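Local coordinates for Nitrate/nitrite binding protein NrtA (Synechocystis sp., PDB 2G29), which serves as the substrate-binding protein of the NrtABCD ABC transporter, binding nitrate for uptake into the cell, at residues A[35-40]-A[242-247]; A[78-83]-A[113-118]; A[144-149]-A[173-178]; A[156-161]-A[169-174]. All blocks are in the same frame, centred on the assembly; numbering follows the deposited sequence.

Interaction 1. Residues A[35-40]-A[242-247]; sequences AKLGFI and FGMRAD
The contact of Leu-37 with Phe-242 and Met-244 is apolar packing on the core sheet of one alpha/beta lobe of the periplasmic binding protein fold. Its two strands, 36-39 and 240-245, are not neighbours, because strand 91-95 runs between them. The nearest CA atoms, those of Leu-37 and Met-244, are therefore 8.4 Å apart, and the strands meet through side chains. One methyl of Leu-37 does all the touching. Its CD2 lies 4.1 Å from CE1 of Phe-242, at the edge of the ring and near its plane. The same CD2 is 4.1 Å from CE of Met-244. The methionine chain bends at its last torsion (chi3 69°), which turns the terminal methyl toward the leucine. In Phe-242, CG anti to the backbone N (chi1 172°) carries the ring toward Leu-37. All three residues are buried.

Arg-245 takes the N-cap position of helix 246-251. Its NE gives a nearly straight bond to OD1 of Asp-247, 2.9 Å long, within a salt bridge. The oxygen lies in the guanidinium plane but is met from above its own carboxylate plane. NH1 of Arg-245 is bonded to Leu-80 O.

Strand 240-245 also carries the nitrate-binding Lys-240, whose side chain is about 8 Å from that of Phe-242. Helix 253-271 covers this patch through Leu-259 and Val-263. Leu-118 of strand 115-120 touches both Phe-242 and Met-244, and strand 66-69 pairs with 36-39.

Interaction 2. Residues A[78-83]-A[113-118]; sequences DNLVLG and TPMYIL
The hydroxyl OG1 of Thr-113 is held by two groups and packs against Val-81. A water donates to Thr-113 OG1 at 2.7 Å and to Val-81 O at 2.8 Å. OG1 is also hydrogen-bonded to Lys-111 O. The water thus links the last turn of helix 73-82 to the loop entering strand 115-120. Around this bridge CG2 of Val-81 comes to 3.9 Å from OG1 of Thr-113. The threonine methyl CG2 lies 3.9 Å from Leu-80 O.

Deeper in, Leu-80 and Met-115 meet at about a right angle. CE of Met-115 sits 3.9 Å from CD1 and 4.0 Å from CD2 of Leu-80, touching both branches. The chain kinks beside its sulfur (chi3 68°), and SD of Met-115 is 4.0 Å from CD1 of Leu-80. Both residues are buried.

Helix 73-82 begins at Trp-73, a nitrate-binding residue whose side chain lies about 7 Å from that of Leu-80. A helix packed on the central sheet in this way is characteristic of an alpha/beta lobe of the periplasmic binding protein fold.

Interaction 3. Residues A[144-149]-A[173-178]; sequences APLKEA and YWLAAG
Leu-146 reaches across to Trp-174 and Leu-175 with one of its branches. Its CB points toward helix 166-177. From there CG lies anti to the carbonyl carbon, and CD1 continues anti to CA (chi2 176°), so this methyl stands far out from the backbone. At the tip CD1 meets the six-membered ring of Trp-174. It is 3.5 Å from CH2, which is close for two carbons, and 4.0 Å from CZ2. The two side chains meet at about a right angle, and the methyl approaches the ring obliquely. The same CD1 also lies 4.1 Å from CD2 of Leu-175. One methyl thus packs against two successive residues of the helix. Leu-146 itself is further enclosed by Tyr-134 and by Leu-130 of strand 126-130.

At the other end of the contact the backbones come together. Gly-178 follows the end of helix 166-177, and its CA is only 4.1 Å from CA of Ala-144. Having no side chain, the glycine permits this approach. CA of Ala-144 makes a CA-H...O contact of 3.4 Å to Gly-178 O, with an angle of 145° at the hydrogen.

NE1 of Trp-174 is bonded to Gly-140 O. NZ of Lys-147 reaches Asp-185 in a salt bridge and also bonds Gly-179 O.

The N-terminal part of helix 146-151 thus meets the C-terminal end of helix 166-177, which is the helix of the beta-alpha-beta unit formed with strands 157-160 and 187-190.

Interaction 4. Residues A[156-161]-A[169-174]; sequences PKVAMT and MWIRYW
Ile-171, which carries the contact with Val-158, Ala-159 and Met-160, sets its carbonyl O at the edge of the Trp-174 ring, in the ring plane. The nearest ring atom is CE3 of Trp-174, 4.0 Å from that O. Among the other flat groups of the helix, the ring of Tyr-173 is stacked with Phe-392, and that of Trp-170 meets His-237 edge-to-face. The motif is a beta-alpha-beta unit made of strand 157-160, helix 166-177 and strand 187-190, and the contact joins its first two elements. The axes of strand 157-160 and helix 169-174 approach to 8.8 Å. Their directions differ by 143°, so the helix runs roughly back along the strand, as a crossover requires.

The CB of Ile-171 points toward the strand, and the rest of the side chain extends down onto it. CG1 is anti to the backbone N (chi1 -154°) and CD1 is anti to CA, which stretches the chain to its full length. CD1 ends 4.1 Å from CB of Val-158 and 4.0 Å from O of Ala-159. The methyl therefore rests on the strand backbone as well as on a side chain. Ser-207 and Cys-209 of strand 207-211 also touch Ile-171.

The strand leads toward the nitrate site. The side chain of Met-160 is about 4 Å from that of His-167, a nitrate-binding residue. Back on the helix, CG2 of Ile-171 lies 4.4 Å from CB of Met-160, a looser contact.

Overall arrangement
The four contacts fall into two pairs on two different sheets, consistent with the two domains of the C-clamp. Interactions 1 and 2 have centres about 7 Å apart and share a sheet. Met-244 O and Tyr-116 N, 2.8 Å apart, probably form a hydrogen bond between its neighbouring strands. Interactions 3 and 4 have centres about 11 Å apart and both use helix 166-177, where Leu-175 CD1 packs 3.9 Å from Val-158 CG1. Interactions 1 and 3 are about 36 Å apart between centres. Interaction 4 comes nearer, about 8 Å between nearest atoms of interactions 1 and 4. Both domains probably supply nitrate ligands: Trp-73 and Lys-240 beside interactions 1 and 2, His-167 beside interaction 4.

Interaction 1. Residues A[35-40]-A[242-247]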
loop_
_atom_site.group_PDB
_atom_site.type_symbol
_atom_site.label_atom_id
_atom_site.label_comp_id
_atom_site.label_asym_id
_atom_site.label_seq_id
_atom_site.Cartn_x
_atom_site.Cartn_y
_atom_site.Cartn_z
ATOM N N ALA A 35 8.377 20.596 3.049
ATOM C CA ALA A 35 7.072 19.940 2.885
ATOM C C ALA A 35 7.054 18.972 4.062
ATOM O O ALA A 35 8.108 18.566 4.538
ATOM C CB ALA A 35 6.995 19.170 1.556
ATOM N N LYS A 36 5.864 18.661 4.571
ATOM C CA LYS A 36 5.738 17.710 5.677
ATOM C C LYS A 36 5.094 16.466 5.075
ATOM O O LYS A 36 3.929 16.504 4.675
ATOM C CB LYS A 36 4.856 18.277 6.807
ATOM C CG LYS A 36 5.519 19.476 7.539
ATOM C CD LYS A 36 5.117 19.527 9.010
ATOM C CE LYS A 36 3.770 20.083 9.245
ATOM N NZ LYS A 36 3.345 19.776 10.653
ATOM N N LEU A 37 5.867 15.376 4.996
ATOM C CA LEU A 37 5.395 14.128 4.400
ATOM C C LEU A 37 5.270 13.029 5.425
ATOM O O LEU A 37 6.251 12.639 6.084
ATOM C CB LEU A 37 6.349 13.701 3.300
ATOM C CG LEU A 37 6.636 14.740 2.220
ATOM C CD1 LEU A 37 7.637 14.151 1.232
ATOM C CD2 LEU A 37 5.332 15.138 1.532
ATOM N N GLY A 38 4.057 12.512 5.571
ATOM C CA GLY A 38 3.905 11.440 6.540
ATOM C C GLY A 38 4.226 10.063 5.990
ATOM O O GLY A 38 4.216 9.856 4.753
ATOM N N PHE A 39 4.605 9.147 6.887
ATOM C CA PHE A 39 4.774 7.733 6.483
ATOM C C PHE A 39 4.375 6.851 7.657
ATOM O O PHE A 39 4.391 7.307 8.810
ATOM C CB PHE A 39 6.226 7.396 6.078
ATOM C CG PHE A 39 7.189 7.288 7.234
ATOM C CD1 PHE A 39 7.514 6.039 7.777
ATOM C CD2 PHE A 39 7.765 8.446 7.793
ATOM C CE1 PHE A 39 8.397 5.940 8.849
ATOM C CE2 PHE A 39 8.633 8.361 8.849
ATOM C CZ PHE A 39 8.958 7.117 9.388
ATOM N N ILE A 40 4.012 5.614 7.348
ATOM C CA ILE A 40 3.710 4.617 8.359
ATOM C C ILE A 40 4.926 3.662 8.288
ATOM O O ILE A 40 5.510 3.453 7.186
ATOM C CB ILE A 40 2.369 3.905 8.043
ATOM C CG1 ILE A 40 1.177 4.857 8.263
ATOM C CG2 ILE A 40 2.193 2.690 8.917
ATOM C CD1 ILE A 40 1.289 6.182 7.591
ATOM N N PHE A 242 2.126 7.920 -3.521
ATOM C CA PHE A 242 2.706 9.140 -2.979
ATOM C C PHE A 242 1.559 10.141 -3.228
ATOM O O PHE A 242 1.280 10.590 -4.356
ATOM C CB PHE A 242 3.985 9.544 -3.742
ATOM C CG PHE A 242 4.544 10.904 -3.354
ATOM C CD1 PHE A 242 4.377 11.426 -2.088
ATOM C CD2 PHE A 242 5.277 11.634 -4.277
ATOM C CE1 PHE A 242 4.923 12.658 -1.726
ATOM C CE2 PHE A 242 5.827 12.874 -3.922
ATOM C CZ PHE A 242 5.644 13.371 -2.657
ATOM N N GLY A 243 0.847 10.446 -2.147
ATOM C CA GLY A 243 -0.273 11.366 -2.271
ATOM C C GLY A 243 -0.011 12.716 -1.628
ATOM O O GLY A 243 0.695 12.793 -0.623
ATOM N N MET A 244 -0.588 13.765 -2.187
ATOM C CA MET A 244 -0.436 15.088 -1.609
ATOM C C MET A 244 -1.735 15.872 -1.655
ATOM O O MET A 244 -2.604 15.615 -2.495
ATOM C CB MET A 244 0.657 15.882 -2.365
ATOM C CG MET A 244 2.087 15.308 -2.252
ATOM S SD MET A 244 3.374 16.576 -2.498
ATOM C CE MET A 244 3.115 17.554 -0.963
ATOM N N ARG A 245 -1.898 16.809 -0.738
ATOM C CA ARG A 245 -3.055 17.709 -0.769
ATOM C C ARG A 245 -2.992 18.474 -2.096
ATOM O O ARG A 245 -1.905 18.947 -2.507
ATOM C CB ARG A 245 -3.001 18.706 0.385
ATOM C CG ARG A 245 -3.475 18.089 1.711
ATOM C CD ARG A 245 -3.488 19.061 2.870
ATOM N NE ARG A 245 -4.264 20.273 2.594
ATOM C CZ ARG A 245 -5.270 20.700 3.337
ATOM N NH1 ARG A 245 -5.673 20.009 4.405
ATOM N NH2 ARG A 245 -5.845 21.856 3.037
ATOM N N ALA A 246 -4.132 18.588 -2.769
ATOM C CA ALA A 246 -4.166 19.296 -4.024
ATOM C C ALA A 246 -3.905 20.774 -3.873
ATOM O O ALA A 246 -3.349 21.376 -4.784
ATOM C CB ALA A 246 -5.526 19.036 -4.741
ATOM N N ASP A 247 -4.302 21.361 -2.749
ATOM C CA ASP A 247 -4.059 22.796 -2.579
ATOM C C ASP A 247 -2.552 23.090 -2.531
ATOM O O ASP A 247 -2.072 24.071 -3.139
ATOM C CB ASP A 247 -4.789 23.352 -1.329
ATOM C CG ASP A 247 -4.053 23.065 -0.016
ATOM O OD1 ASP A 247 -3.681 21.914 0.231
ATOM O OD2 ASP A 247 -3.800 24.015 0.775
#

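Interaction 2. Residues A[78-83]-A[113-118]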
loop_
_atom_site.group_PDB
_atom_site.type_symbol
_atom_site.label_atom_id
_atom_site.label_comp_id
_atom_site.label_asym_id
_atom_site.label_seq_id
_atom_site.Cartn_x
_atom_site.Cartn_y
_atom_site.Cartn_z
ATOM N N ASP A 78 -6.148 12.124 9.550
ATOM C CA ASP A 78 -6.385 13.335 10.358
ATOM C C ASP A 78 -5.406 14.458 10.009
ATOM O O ASP A 78 -5.806 15.627 9.856
ATOM C CB ASP A 78 -6.253 13.060 11.858
ATOM C CG ASP A 78 -7.334 12.117 12.392
ATOM O OD1 ASP A 78 -8.425 11.990 11.779
ATOM O OD2 ASP A 78 -7.133 11.513 13.463
ATOM N N ASN A 79 -4.135 14.119 9.888
ATOM C CA ASN A 79 -3.136 15.131 9.584
ATOM C C ASN A 79 -3.244 15.679 8.169
ATOM O O ASN A 79 -2.918 16.837 7.935
ATOM C CB ASN A 79 -1.735 14.574 9.894
ATOM C CG ASN A 79 -1.469 14.525 11.388
ATOM O OD1 ASN A 79 -1.865 15.448 12.099
ATOM N ND2 ASN A 79 -0.806 13.459 11.880
ATOM N N LEU A 80 -3.711 14.869 7.223
ATOM C CA LEU A 80 -3.909 15.358 5.860
ATOM C C LEU A 80 -5.129 16.292 5.818
ATOM O O LEU A 80 -5.117 17.279 5.097
ATOM C CB LEU A 80 -4.103 14.186 4.888
ATOM C CG LEU A 80 -2.801 13.460 4.521
ATOM C CD1 LEU A 80 -3.163 12.131 3.893
ATOM C CD2 LEU A 80 -1.976 14.272 3.537
ATOM N N VAL A 81 -6.181 15.971 6.569
ATOM C CA VAL A 81 -7.362 16.843 6.607
ATOM C C VAL A 81 -6.951 18.200 7.233
ATOM O O VAL A 81 -7.364 19.273 6.774
ATOM C CB VAL A 81 -8.528 16.172 7.382
ATOM C CG1 VAL A 81 -9.632 17.175 7.635
ATOM C CG2 VAL A 81 -9.090 15.018 6.562
ATOM N N LEU A 82 -6.078 18.151 8.235
ATOM C CA LEU A 82 -5.599 19.389 8.822
ATOM C C LEU A 82 -4.742 20.253 7.874
ATOM O O LEU A 82 -4.952 21.492 7.786
ATOM C CB LEU A 82 -4.756 19.109 10.055
ATOM C CG LEU A 82 -5.434 18.839 11.376
ATOM C CD1 LEU A 82 -4.300 18.607 12.374
ATOM C CD2 LEU A 82 -6.353 19.996 11.809
ATOM N N GLY A 83 -3.751 19.636 7.219
ATOM C CA GLY A 83 -2.852 20.355 6.339
ATOM C C GLY A 83 -1.734 20.926 7.190
ATOM O O GLY A 83 -1.894 21.084 8.407
ATOM N N THR A 113 -11.351 16.704 1.463
ATOM C CA THR A 113 -10.110 17.476 1.278
ATOM C C THR A 113 -9.495 16.930 -0.013
ATOM O O THR A 113 -9.079 15.776 -0.078
ATOM C CB THR A 113 -9.208 17.226 2.524
ATOM O OG1 THR A 113 -9.925 17.618 3.719
ATOM C CG2 THR A 113 -7.895 18.001 2.420
ATOM N N PRO A 114 -9.388 17.772 -1.039
ATOM C CA PRO A 114 -8.845 17.225 -2.291
ATOM C C PRO A 114 -7.394 16.844 -2.289
ATOM O O PRO A 114 -6.552 17.537 -1.695
ATOM C CB PRO A 114 -9.235 18.269 -3.338
ATOM C CG PRO A 114 -9.278 19.593 -2.504
ATOM C CD PRO A 114 -9.809 19.179 -1.140
ATOM N N MET A 115 -7.117 15.711 -2.924
ATOM C CA MET A 115 -5.753 15.190 -2.998
ATOM C C MET A 115 -5.406 14.732 -4.403
ATOM O O MET A 115 -6.284 14.552 -5.247
ATOM C CB MET A 115 -5.597 13.984 -2.036
ATOM C CG MET A 115 -5.641 14.349 -0.572
ATOM S SD MET A 115 -5.160 12.989 0.509
ATOM C CE MET A 115 -3.354 12.873 0.079
ATOM N N TYR A 116 -4.107 14.549 -4.640
ATOM C CA TYR A 116 -3.622 14.000 -5.904
ATOM C C TYR A 116 -2.713 12.809 -5.609
ATOM O O TYR A 116 -2.113 12.729 -4.547
ATOM C CB TYR A 116 -2.729 14.987 -6.652
ATOM C CG TYR A 116 -3.358 16.223 -7.175
ATOM C CD1 TYR A 116 -4.553 16.176 -7.880
ATOM C CD2 TYR A 116 -2.737 17.451 -6.989
ATOM C CE1 TYR A 116 -5.133 17.352 -8.383
ATOM C CE2 TYR A 116 -3.286 18.609 -7.503
ATOM C CZ TYR A 116 -4.489 18.549 -8.188
ATOM O OH TYR A 116 -5.099 19.688 -8.680
ATOM N N ILE A 117 -2.633 11.889 -6.567
ATOM C CA ILE A 117 -1.661 10.807 -6.476
ATOM C C ILE A 117 -0.615 11.179 -7.541
ATOM O O ILE A 117 -0.911 11.317 -8.740
ATOM C CB ILE A 117 -2.284 9.436 -6.754
ATOM C CG1 ILE A 117 -3.117 9.016 -5.553
ATOM C CG2 ILE A 117 -1.172 8.414 -7.079
ATOM C CD1 ILE A 117 -3.858 7.670 -5.818
ATOM N N LEU A 118 0.615 11.354 -7.067
ATOM C CA LEU A 118 1.737 11.745 -7.949
ATOM C C LEU A 118 2.532 10.561 -8.462
ATOM O O LEU A 118 3.153 10.650 -9.522
ATOM C CB LEU A 118 2.692 12.680 -7.215
ATOM C CG LEU A 118 2.019 13.936 -6.644
ATOM C CD1 LEU A 118 3.104 14.776 -5.935
ATOM C CD2 LEU A 118 1.313 14.725 -7.718
HETATM O O HOH W 1 -9.545 19.927 5.127
#

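Interaction 3. Residues A[144-149]-A[173-178]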
loop_
_atom_site.group_PDB
_atom_site.type_symbol
_atom_site.label_atom_id
_atom_site.label_comp_id
_atom_site.label_asym_id
_atom_site.label_seq_id
_atom_site.Cartn_x
_atom_site.Cartn_y
_atom_site.Cartn_z
ATOM N N ALA A 144 -10.642 -21.454 1.863
ATOM C CA ALA A 144 -11.817 -22.261 2.216
ATOM C C ALA A 144 -11.779 -23.063 3.526
ATOM O O ALA A 144 -12.789 -23.142 4.223
ATOM C CB ALA A 144 -12.189 -23.180 1.045
ATOM N N PRO A 145 -10.633 -23.674 3.874
ATOM C CA PRO A 145 -10.560 -24.440 5.131
ATOM C C PRO A 145 -10.872 -23.602 6.374
ATOM O O PRO A 145 -11.239 -24.130 7.438
ATOM C CB PRO A 145 -9.124 -24.974 5.147
ATOM C CG PRO A 145 -8.377 -24.045 4.219
ATOM C CD PRO A 145 -9.384 -23.809 3.114
ATOM N N LEU A 146 -10.732 -22.287 6.261
ATOM C CA LEU A 146 -11.024 -21.426 7.402
ATOM C C LEU A 146 -12.504 -21.327 7.716
ATOM O O LEU A 146 -12.878 -20.923 8.810
ATOM C CB LEU A 146 -10.472 -20.015 7.151
ATOM C CG LEU A 146 -8.956 -19.939 7.048
ATOM C CD1 LEU A 146 -8.604 -18.475 6.693
ATOM C CD2 LEU A 146 -8.268 -20.337 8.360
ATOM N N LYS A 147 -13.354 -21.678 6.769
ATOM C CA LYS A 147 -14.791 -21.560 6.995
ATOM C C LYS A 147 -15.266 -22.351 8.235
ATOM O O LYS A 147 -15.886 -21.792 9.152
ATOM C CB LYS A 147 -15.527 -22.025 5.735
ATOM C CG LYS A 147 -17.028 -21.946 5.834
ATOM C CD LYS A 147 -17.608 -21.276 4.585
ATOM C CE LYS A 147 -19.098 -21.116 4.700
ATOM N NZ LYS A 147 -19.482 -19.685 4.719
ATOM N N GLU A 148 -14.966 -23.645 8.259
ATOM C CA GLU A 148 -15.337 -24.481 9.393
ATOM C C GLU A 148 -14.574 -24.091 10.661
ATOM O O GLU A 148 -15.091 -24.208 11.774
ATOM C CB GLU A 148 -15.068 -25.953 9.092
ATOM C CG GLU A 148 -15.976 -26.589 8.043
ATOM C CD GLU A 148 -15.923 -28.113 8.095
ATOM O OE1 GLU A 148 -14.815 -28.666 8.285
ATOM O OE2 GLU A 148 -16.988 -28.760 7.944
ATOM N N ALA A 149 -13.332 -23.630 10.509
ATOM C CA ALA A 149 -12.546 -23.255 11.686
ATOM C C ALA A 149 -13.059 -21.975 12.342
ATOM O O ALA A 149 -13.113 -21.877 13.578
ATOM C CB ALA A 149 -11.059 -23.094 11.300
ATOM N N TYR A 173 -10.797 -10.041 -0.297
ATOM C CA TYR A 173 -10.785 -10.769 -1.572
ATOM C C TYR A 173 -10.428 -12.240 -1.353
ATOM O O TYR A 173 -11.054 -13.153 -1.913
ATOM C CB TYR A 173 -9.776 -10.099 -2.541
ATOM C CG TYR A 173 -9.861 -10.594 -3.955
ATOM C CD1 TYR A 173 -10.588 -9.884 -4.911
ATOM C CD2 TYR A 173 -9.320 -11.843 -4.318
ATOM C CE1 TYR A 173 -10.782 -10.397 -6.198
ATOM C CE2 TYR A 173 -9.547 -12.372 -5.596
ATOM C CZ TYR A 173 -10.268 -11.654 -6.524
ATOM O OH TYR A 173 -10.592 -12.146 -7.793
ATOM N N TRP A 174 -9.415 -12.462 -0.523
ATOM C CA TRP A 174 -8.933 -13.807 -0.224
ATOM C C TRP A 174 -10.009 -14.612 0.498
ATOM O O TRP A 174 -10.282 -15.776 0.134
ATOM C CB TRP A 174 -7.651 -13.671 0.611
ATOM C CG TRP A 174 -7.084 -14.933 1.272
ATOM C CD1 TRP A 174 -6.484 -16.000 0.666
ATOM C CD2 TRP A 174 -6.976 -15.145 2.666
ATOM N NE1 TRP A 174 -5.996 -16.862 1.608
ATOM C CE2 TRP A 174 -6.293 -16.373 2.852
ATOM C CE3 TRP A 174 -7.396 -14.434 3.792
ATOM C CZ2 TRP A 174 -6.016 -16.887 4.129
ATOM C CZ3 TRP A 174 -7.126 -14.935 5.044
ATOM C CH2 TRP A 174 -6.442 -16.162 5.208
ATOM N N LEU A 175 -10.655 -14.006 1.497
ATOM C CA LEU A 175 -11.673 -14.726 2.268
ATOM C C LEU A 175 -12.894 -14.980 1.411
ATOM O O LEU A 175 -13.471 -16.068 1.463
ATOM C CB LEU A 175 -12.051 -13.975 3.558
ATOM C CG LEU A 175 -10.936 -14.028 4.620
ATOM C CD1 LEU A 175 -11.150 -12.979 5.708
ATOM C CD2 LEU A 175 -10.891 -15.431 5.252
ATOM N N ALA A 176 -13.265 -14.017 0.581
ATOM C CA ALA A 176 -14.410 -14.200 -0.283
ATOM C C ALA A 176 -14.159 -15.276 -1.329
ATOM O O ALA A 176 -15.079 -16.033 -1.639
ATOM C CB ALA A 176 -14.790 -12.870 -0.961
ATOM N N ALA A 177 -12.953 -15.354 -1.889
ATOM C CA ALA A 177 -12.658 -16.400 -2.887
ATOM C C ALA A 177 -12.813 -17.749 -2.192
ATOM O O ALA A 177 -13.161 -18.753 -2.835
ATOM C CB ALA A 177 -11.224 -16.245 -3.416
ATOM N N GLY A 178 -12.551 -17.771 -0.882
ATOM C CA GLY A 178 -12.708 -18.993 -0.095
ATOM C C GLY A 178 -14.129 -19.252 0.422
ATOM O O GLY A 178 -14.341 -20.129 1.278
#

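Interaction 4. Residues A[156-161]-A[169-174]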
loop_
_atom_site.group_PDB
_atom_site.type_symbol
_atom_site.label_atom_id
_atom_site.label_comp_id
_atom_site.label_asym_id
_atom_site.label_seq_id
_atom_site.Cartn_x
_atom_site.Cartn_y
_atom_site.Cartn_z
ATOM N N PRO A 156 -15.579 -14.093 15.089
ATOM C CA PRO A 156 -14.178 -14.031 14.672
ATOM C C PRO A 156 -13.882 -12.727 13.953
ATOM O O PRO A 156 -14.654 -12.272 13.100
ATOM C CB PRO A 156 -14.004 -15.251 13.759
ATOM C CG PRO A 156 -15.392 -15.558 13.261
ATOM C CD PRO A 156 -16.300 -15.194 14.415
ATOM N N LYS A 157 -12.750 -12.136 14.298
ATOM C CA LYS A 157 -12.355 -10.886 13.670
ATOM C C LYS A 157 -11.142 -11.098 12.780
ATOM O O LYS A 157 -10.296 -11.958 13.033
ATOM C CB LYS A 157 -11.957 -9.852 14.736
ATOM C CG LYS A 157 -12.987 -9.554 15.839
ATOM C CD LYS A 157 -14.291 -9.059 15.256
ATOM C CE LYS A 157 -15.260 -8.589 16.338
ATOM N NZ LYS A 157 -16.552 -8.078 15.752
ATOM N N VAL A 158 -11.065 -10.319 11.710
ATOM C CA VAL A 158 -9.859 -10.349 10.892
ATOM C C VAL A 158 -9.409 -8.877 10.853
ATOM O O VAL A 158 -10.236 -7.954 10.697
ATOM C CB VAL A 158 -10.085 -10.897 9.481
ATOM C CG1 VAL A 158 -10.685 -12.307 9.566
ATOM C CG2 VAL A 158 -10.962 -9.997 8.708
ATOM N N ALA A 159 -8.116 -8.637 11.024
ATOM C CA ALA A 159 -7.654 -7.247 11.061
ATOM C C ALA A 159 -7.064 -6.751 9.759
ATOM O O ALA A 159 -6.346 -7.477 9.058
ATOM C CB ALA A 159 -6.609 -7.059 12.166
ATOM N N MET A 160 -7.388 -5.500 9.450
ATOM C CA MET A 160 -6.866 -4.817 8.279
ATOM C C MET A 160 -6.460 -3.430 8.759
ATOM O O MET A 160 -6.566 -3.106 9.949
ATOM C CB MET A 160 -7.841 -4.832 7.109
ATOM C CG MET A 160 -9.289 -4.504 7.416
ATOM S SD MET A 160 -9.506 -2.736 7.778
ATOM C CE MET A 160 -11.324 -2.665 8.083
ATOM N N THR A 161 -5.964 -2.611 7.837
ATOM C CA THR A 161 -5.313 -1.373 8.244
ATOM C C THR A 161 -6.077 -0.053 8.151
ATOM O O THR A 161 -5.622 0.943 8.693
ATOM C CB THR A 161 -4.038 -1.249 7.407
ATOM O OG1 THR A 161 -4.425 -1.184 6.046
ATOM C CG2 THR A 161 -3.135 -2.450 7.603
ATOM N N MET A 169 -9.064 -4.589 1.243
ATOM C CA MET A 169 -9.424 -5.225 -0.034
ATOM C C MET A 169 -8.733 -6.582 -0.219
ATOM O O MET A 169 -9.354 -7.549 -0.642
ATOM C CB MET A 169 -9.060 -4.328 -1.217
ATOM C CG MET A 169 -9.736 -2.962 -1.259
ATOM S SD MET A 169 -11.546 -2.950 -1.119
ATOM C CE MET A 169 -11.743 -2.692 0.663
ATOM N N TRP A 170 -7.461 -6.685 0.164
ATOM C CA TRP A 170 -6.763 -7.965 -0.053
ATOM C C TRP A 170 -7.321 -9.078 0.823
ATOM O O TRP A 170 -7.604 -10.178 0.337
ATOM C CB TRP A 170 -5.273 -7.883 0.244
ATOM C CG TRP A 170 -4.512 -6.781 -0.410
ATOM C CD1 TRP A 170 -3.506 -6.068 0.175
ATOM C CD2 TRP A 170 -4.716 -6.211 -1.709
ATOM N NE1 TRP A 170 -3.076 -5.074 -0.679
ATOM C CE2 TRP A 170 -3.811 -5.136 -1.836
ATOM C CE3 TRP A 170 -5.588 -6.491 -2.785
ATOM C CZ2 TRP A 170 -3.738 -4.335 -2.985
ATOM C CZ3 TRP A 170 -5.526 -5.709 -3.923
ATOM C CH2 TRP A 170 -4.605 -4.632 -4.022
ATOM N N ILE A 171 -7.481 -8.814 2.112
ATOM C CA ILE A 171 -7.987 -9.872 2.974
ATOM C C ILE A 171 -9.443 -10.241 2.668
ATOM O O ILE A 171 -9.789 -11.414 2.723
ATOM C CB ILE A 171 -7.711 -9.532 4.488
ATOM C CG1 ILE A 171 -7.624 -10.836 5.281
ATOM C CG2 ILE A 171 -8.769 -8.608 5.062
ATOM C CD1 ILE A 171 -7.055 -10.639 6.683
ATOM N N ARG A 172 -10.278 -9.264 2.327
ATOM C CA ARG A 172 -11.662 -9.561 1.950
ATOM C C ARG A 172 -11.685 -10.351 0.647
ATOM O O ARG A 172 -12.517 -11.252 0.479
ATOM C CB ARG A 172 -12.468 -8.290 1.745
ATOM C CG ARG A 172 -12.812 -7.575 3.030
ATOM C CD ARG A 172 -13.523 -6.268 2.749
ATOM N NE ARG A 172 -13.952 -5.669 4.016
ATOM C CZ ARG A 172 -15.229 -5.490 4.373
ATOM N NH1 ARG A 172 -16.230 -5.836 3.555
ATOM N NH2 ARG A 172 -15.497 -5.045 5.597
ATOM N N TYR A 173 -10.797 -10.041 -0.297
ATOM C CA TYR A 173 -10.785 -10.769 -1.572
ATOM C C TYR A 173 -10.428 -12.240 -1.353
ATOM O O TYR A 173 -11.054 -13.153 -1.913
ATOM C CB TYR A 173 -9.776 -10.099 -2.541
ATOM C CG TYR A 173 -9.861 -10.594 -3.955
ATOM C CD1 TYR A 173 -10.588 -9.884 -4.911
ATOM C CD2 TYR A 173 -9.320 -11.843 -4.318
ATOM C CE1 TYR A 173 -10.782 -10.397 -6.198
ATOM C CE2 TYR A 173 -9.547 -12.372 -5.596
ATOM C CZ TYR A 173 -10.268 -11.654 -6.524
ATOM O OH TYR A 173 -10.592 -12.146 -7.793
ATOM N N TRP A 174 -9.415 -12.462 -0.523
ATOM C CA TRP A 174 -8.933 -13.807 -0.224
ATOM C C TRP A 174 -10.009 -14.612 0.498
ATOM O O TRP A 174 -10.282 -15.776 0.134
ATOM C CB TRP A 174 -7.651 -13.671 0.611
ATOM C CG TRP A 174 -7.084 -14.933 1.272
ATOM C CD1 TRP A 174 -6.484 -16.000 0.666
ATOM C CD2 TRP A 174 -6.976 -15.145 2.666
ATOM N NE1 TRP A 174 -5.996 -16.862 1.608
ATOM C CE2 TRP A 174 -6.293 -16.373 2.852
ATOM C CE3 TRP A 174 -7.396 -14.434 3.792
ATOM C CZ2 TRP A 174 -6.016 -16.887 4.129
ATOM C CZ3 TRP A 174 -7.126 -14.935 5.044
ATOM C CH2 TRP A 174 -6.442 -16.162 5.208
#